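Local coordinates for GRMZM2G135359 pseudokinase (Zea mays, PDB 6EAS), which is a probably membrane-anchored pseudokinase, named for drought response, whose kinase-like domain holds a pyrimidine ligand where active relatives would bind ATP, at residues A[102-107]-A[120-125]; A[152-157]-A[219-224]. All blocks are in the same frame, centred on the assembly; numbering follows the deposited sequence.

In the fold
Both contacts lie in the kinase-like domain, and both segments of contact 1 come earlier in the chain than those of contact 2. Contact 1 joins strands 106-113 and 116-123, a hairpin at one side of the five-stranded antiparallel sheet of the N-lobe, and runs on into the hinge that grips the bound ligand. Contact 2 lies in the helical C-lobe, where helix 144-163 packs against helix 214-230. Their centres are about 18 Å apart, yet they touch: N102 CB approaches G153 O at 3.2 Å, and F103 CB lies 3.8 Å from C157 SG. The start of 102-107 therefore rests on the C-lobe helix, while its end enters the N-lobe sheet, physically coupling the two lobes behind the ligand pocket.

Contact 1: residues A[102-107]-A[120-125]; sequences NFMNLL and MVFEYA. With J3A (6-(4-methylpiperazin-1-yl)-N-(5-methyl-1H-pyrazol-3-yl)-2-[(E)-2-phenylethenyl]pyrimidin-4-amine), chain B.
M120 meets L106 through its CB, 3.7 Å from L106 CD1. Next, V121 O accepts the L107 amide N at 2.7 Å. F122 pairs with L106 as an antiparallel non-hydrogen-bonded pair; with its CG anti to the backbone N (chi1 -176°), L106 lays CD1 over one ring face of F122, 4.3 Å from the centroid and 25° off the normal, a CH-pi contact. M104 crosses F122 at about a right angle, its CG against F122 CB. F122 probably fills the gatekeeper position, judged by the hinge bonds that follow. E123 N binds N105 O at 3.2 Å, while E123 OE1 receives N105 N at 2.9 Å from 53° above the carboxylate plane. N105 ND2 adds weak bonds to both carboxylate oxygens and a bond to H100 O. K187 forms a salt bridge with OE1 and also binds F103 O, probably easing the closeness of these two acceptors. With the carboxylate gone, as in an alanine here, the backbone N of N105 would probably lose its acceptor and K187 this charge partner. E123 O accepts N7 of J3A. A125 CB packs on M104 CE at 3.8 Å; as expected of a kinase hinge, A125 N reaches J3A N6 at 2.8 Å and A125 O accepts N5. Strand 66-72 flanks 120-123 through backbone bonds of F122 with A68 and of M120 with A70, L95 of helix 82-97 touches F122, and Y179 of strand 178-180 abuts M104 and A125.

Contact 2: residues A[152-157]-A[219-224]; sequences MGIAYC and RKYGMV
Y221 reaches from helix 219-224 to I154 and A155 of helix 152-157, and its side chain can be traced atom by atom. CB leaves the main chain toward the other helix, and CG stands anti to the backbone N (chi1 177°), which carries the ring on across the gap. The first ring atoms to touch are CD1 and CE1: one edge of the ring takes I154, whose CG2 lies 3.6 Å from Y221 CE1 and close to the ring plane, with I154 CB in that plane. CE1 also passes the backbone of A155. Farther out, Y221 CZ comes within 3.8 Å of A155 CB, and the hydroxyl lies nearer still, with OH 3.5 Å from that methyl. The tip is hydrogen-bonded to the backbone O of S151, the residue just before this stretch of helix, which satisfies the hydroxyl in a buried setting. By position in the kinase fold, helix 144-163 corresponds to helix E and helix 214-230 to helix F, the two central helices of the C-lobe. Here their local axes run antiparallel (172°) and stay 11.1 Å apart, a separation bridged by side chains; the nearest CA atoms, those of A155 and Y221, are 7.6 Å apart. One turn after Y221, V224 extends the apolar seam, its CG1 meeting I154 CD1 at 4.1 Å. Beyond the pair, V296 and M300 of helix 293-304 pack on Y221, while F173 and A186 touch I154.

Contact 1: residues A[102-107]-A[120-125]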
# COMPACT_ATOMS: atom_id res chain seq x y z
N ASN A 102 6.88 6.83 -0.72
CA ASN A 102 6.37 5.55 -0.21
C ASN A 102 4.88 5.38 -0.51
O ASN A 102 4.21 4.58 0.15
CB ASN A 102 6.59 5.39 1.29
CG ASN A 102 8.05 5.43 1.66
OD1 ASN A 102 8.50 6.39 2.27
ND2 ASN A 102 8.79 4.39 1.30
N PHE A 103 4.38 6.09 -1.53
CA PHE A 103 3.05 5.87 -2.05
C PHE A 103 3.20 5.45 -3.51
O PHE A 103 4.15 5.88 -4.19
CB PHE A 103 2.19 7.13 -1.89
CG PHE A 103 0.76 6.96 -2.31
CD1 PHE A 103 -0.11 6.17 -1.57
CD2 PHE A 103 0.27 7.56 -3.47
CE1 PHE A 103 -1.43 6.00 -1.96
CE2 PHE A 103 -1.05 7.40 -3.85
CZ PHE A 103 -1.90 6.62 -3.10
N MET A 104 2.29 4.59 -3.97
CA MET A 104 2.21 4.22 -5.35
C MET A 104 1.48 5.35 -6.09
O MET A 104 0.25 5.39 -6.17
CB MET A 104 1.51 2.88 -5.55
CG MET A 104 1.37 2.49 -7.01
SD MET A 104 0.99 0.75 -7.23
CE MET A 104 2.64 0.10 -6.94
N ASN A 105 2.27 6.28 -6.59
CA ASN A 105 1.77 7.58 -7.04
C ASN A 105 1.02 7.44 -8.36
O ASN A 105 1.44 6.69 -9.23
CB ASN A 105 2.94 8.55 -7.21
CG ASN A 105 3.57 8.87 -5.89
OD1 ASN A 105 2.90 9.39 -5.01
ND2 ASN A 105 4.84 8.55 -5.72
N LEU A 106 -0.08 8.18 -8.49
CA LEU A 106 -0.80 8.37 -9.75
C LEU A 106 0.08 9.18 -10.71
O LEU A 106 0.56 10.24 -10.35
CB LEU A 106 -2.10 9.11 -9.44
CG LEU A 106 -3.06 9.31 -10.60
CD1 LEU A 106 -3.83 8.02 -10.88
CD2 LEU A 106 -4.02 10.46 -10.33
N LEU A 107 0.32 8.64 -11.92
CA LEU A 107 1.19 9.30 -12.91
C LEU A 107 0.35 9.98 -14.01
O LEU A 107 0.88 10.74 -14.82
CB LEU A 107 2.11 8.26 -13.56
CG LEU A 107 3.08 7.56 -12.63
CD1 LEU A 107 3.97 6.61 -13.41
CD2 LEU A 107 3.91 8.58 -11.87
N MET A 120 -6.65 4.83 -14.69
CA MET A 120 -5.65 5.54 -13.90
C MET A 120 -4.31 4.83 -14.09
O MET A 120 -4.26 3.61 -14.09
CB MET A 120 -6.01 5.53 -12.42
CG MET A 120 -7.40 6.04 -12.16
SD MET A 120 -7.77 6.17 -10.41
CE MET A 120 -9.55 6.36 -10.53
N VAL A 121 -3.24 5.62 -14.21
CA VAL A 121 -1.90 5.14 -14.52
C VAL A 121 -1.04 5.33 -13.28
O VAL A 121 -0.89 6.45 -12.80
CB VAL A 121 -1.29 5.86 -15.73
CG1 VAL A 121 0.14 5.41 -16.00
CG2 VAL A 121 -2.14 5.69 -16.96
N PHE A 122 -0.48 4.22 -12.78
CA PHE A 122 0.29 4.22 -11.55
C PHE A 122 1.74 3.82 -11.83
O PHE A 122 2.05 3.27 -12.86
CB PHE A 122 -0.33 3.26 -10.55
CG PHE A 122 -1.66 3.71 -9.98
CD1 PHE A 122 -1.72 4.67 -8.99
CD2 PHE A 122 -2.84 3.14 -10.43
CE1 PHE A 122 -2.94 5.07 -8.45
CE2 PHE A 122 -4.06 3.55 -9.91
CZ PHE A 122 -4.10 4.51 -8.93
N GLU A 123 2.60 4.16 -10.88
CA GLU A 123 3.98 3.72 -10.82
C GLU A 123 4.00 2.20 -10.88
O GLU A 123 3.05 1.54 -10.42
CB GLU A 123 4.60 4.22 -9.53
CG GLU A 123 4.82 5.71 -9.50
CD GLU A 123 5.45 6.19 -8.21
OE1 GLU A 123 5.03 5.72 -7.14
OE2 GLU A 123 6.35 7.02 -8.27
N TYR A 124 5.04 1.64 -11.49
CA TYR A 124 5.17 0.20 -11.53
C TYR A 124 6.18 -0.22 -10.47
O TYR A 124 7.31 0.29 -10.46
CB TYR A 124 5.62 -0.31 -12.90
CG TYR A 124 5.83 -1.80 -12.90
CD1 TYR A 124 4.75 -2.66 -12.80
CD2 TYR A 124 7.10 -2.35 -12.93
CE1 TYR A 124 4.92 -4.03 -12.74
CE2 TYR A 124 7.30 -3.72 -12.92
CZ TYR A 124 6.20 -4.56 -12.82
OH TYR A 124 6.37 -5.91 -12.77
N ALA A 125 5.76 -1.14 -9.60
CA ALA A 125 6.64 -1.71 -8.56
C ALA A 125 7.11 -3.08 -9.01
O ALA A 125 6.35 -4.04 -9.02
CB ALA A 125 5.90 -1.79 -7.24
C4 J3A B . -2.92 -6.94 -7.99
C14 J3A B . 6.80 -9.62 -11.27
C5 J3A B . -4.19 -7.42 -7.71
C6 J3A B . -4.56 -8.68 -8.10
C11 J3A B . 4.33 -6.61 -9.68
C7 J3A B . -0.66 -7.22 -8.99
C8 J3A B . 0.46 -7.93 -8.99
C9 J3A B . 1.82 -7.43 -9.23
C10 J3A B . 4.02 -7.98 -9.63
C12 J3A B . 3.29 -5.69 -9.52
C13 J3A B . 6.35 -8.72 -10.13
N1 J3A B . 2.76 -8.37 -9.40
N2 J3A B . 2.05 -6.10 -9.27
C3 J3A B . -2.00 -7.72 -8.69
N3 J3A B . 4.96 -8.97 -9.76
C1 J3A B . -3.67 -9.48 -8.78
C2 J3A B . -2.40 -9.01 -9.07
N4 J3A B . 5.77 -10.59 -11.63
C15 J3A B . 5.33 -11.30 -10.43
C16 J3A B . 4.68 -10.36 -9.44
C17 J3A B . 6.25 -11.52 -12.65
N5 J3A B . 3.55 -4.33 -9.57
C18 J3A B . 2.67 -3.26 -9.61
N6 J3A B . 3.11 -2.02 -9.81
N7 J3A B . 1.99 -1.25 -9.75
C19 J3A B . 0.89 -1.96 -9.52
C20 J3A B . 1.28 -3.27 -9.40
C21 J3A B . -0.45 -1.32 -9.42

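Contact 2: residues A[152-157]-A[219-224]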
# COMPACT_ATOMS: atom_id res chain seq x y z
N MET A 152 9.18 1.23 8.13
CA MET A 152 9.39 2.67 8.30
C MET A 152 8.71 3.42 7.15
O MET A 152 7.94 4.37 7.36
CB MET A 152 10.90 2.97 8.35
CG MET A 152 11.23 4.43 8.66
SD MET A 152 10.77 4.93 10.35
CE MET A 152 9.10 5.54 10.15
N GLY A 153 8.97 2.96 5.92
CA GLY A 153 8.38 3.51 4.70
C GLY A 153 6.86 3.57 4.76
O GLY A 153 6.24 4.58 4.34
N ILE A 154 6.25 2.48 5.24
CA ILE A 154 4.79 2.43 5.35
C ILE A 154 4.35 3.52 6.31
O ILE A 154 3.44 4.27 5.99
CB ILE A 154 4.26 1.05 5.80
CG1 ILE A 154 4.50 -0.04 4.75
CG2 ILE A 154 2.78 1.14 6.14
CD1 ILE A 154 4.40 -1.45 5.31
N ALA A 155 5.01 3.60 7.48
CA ALA A 155 4.65 4.56 8.51
C ALA A 155 4.74 6.00 7.97
O ALA A 155 3.84 6.81 8.24
CB ALA A 155 5.50 4.36 9.73
N TYR A 156 5.80 6.33 7.22
CA TYR A 156 5.95 7.69 6.66
C TYR A 156 4.80 7.98 5.69
O TYR A 156 4.30 9.11 5.65
CB TYR A 156 7.31 7.91 5.99
CG TYR A 156 8.48 8.04 6.94
CD1 TYR A 156 8.42 8.86 8.06
CD2 TYR A 156 9.67 7.37 6.71
CE1 TYR A 156 9.48 8.96 8.94
CE2 TYR A 156 10.75 7.48 7.57
CZ TYR A 156 10.67 8.29 8.69
OH TYR A 156 11.72 8.38 9.56
N CYS A 157 4.41 6.98 4.89
CA CYS A 157 3.34 7.14 3.94
C CYS A 157 2.05 7.48 4.69
O CYS A 157 1.39 8.46 4.35
CB CYS A 157 3.13 5.92 3.06
SG CYS A 157 1.92 6.22 1.75
N ARG A 219 -4.54 0.94 13.68
CA ARG A 219 -4.63 -0.47 14.07
C ARG A 219 -4.12 -1.39 12.94
O ARG A 219 -3.39 -2.34 13.24
CB ARG A 219 -6.06 -0.87 14.46
CG ARG A 219 -6.21 -2.34 14.84
CD ARG A 219 -7.67 -2.71 15.07
NE ARG A 219 -8.36 -2.71 13.79
CZ ARG A 219 -8.26 -3.67 12.87
NH1 ARG A 219 -7.70 -4.82 13.18
NH2 ARG A 219 -8.69 -3.46 11.63
N LYS A 220 -4.55 -1.12 11.70
CA LYS A 220 -4.13 -1.90 10.55
C LYS A 220 -2.61 -1.84 10.40
O LYS A 220 -2.01 -2.84 10.04
CB LYS A 220 -4.78 -1.40 9.25
CG LYS A 220 -6.26 -1.67 9.09
CD LYS A 220 -6.86 -0.89 7.94
CE LYS A 220 -8.37 -0.81 7.97
NZ LYS A 220 -8.99 -2.03 7.40
N TYR A 221 -2.01 -0.66 10.67
CA TYR A 221 -0.56 -0.50 10.62
C TYR A 221 0.10 -1.43 11.66
O TYR A 221 1.04 -2.15 11.35
CB TYR A 221 -0.10 0.94 10.85
CG TYR A 221 1.40 1.02 10.87
CD1 TYR A 221 2.10 0.89 9.69
CD2 TYR A 221 2.11 1.10 12.06
CE1 TYR A 221 3.47 0.91 9.67
CE2 TYR A 221 3.50 1.07 12.06
CZ TYR A 221 4.18 0.98 10.85
OH TYR A 221 5.54 0.97 10.76
N GLY A 222 -0.47 -1.45 12.86
CA GLY A 222 -0.07 -2.37 13.90
C GLY A 222 -0.10 -3.81 13.43
O GLY A 222 0.86 -4.54 13.60
N MET A 223 -1.21 -4.22 12.80
CA MET A 223 -1.34 -5.58 12.34
C MET A 223 -0.32 -5.86 11.23
O MET A 223 0.24 -6.95 11.19
CB MET A 223 -2.75 -5.88 11.81
CG MET A 223 -3.82 -5.81 12.87
SD MET A 223 -3.48 -6.81 14.34
CE MET A 223 -3.46 -8.45 13.61
N VAL A 224 -0.07 -4.90 10.32
CA VAL A 224 0.86 -5.13 9.20
C VAL A 224 2.30 -5.22 9.74
O VAL A 224 3.12 -6.05 9.24
CB VAL A 224 0.72 -4.11 8.05
CG1 VAL A 224 1.89 -4.20 7.07
CG2 VAL A 224 -0.57 -4.30 7.27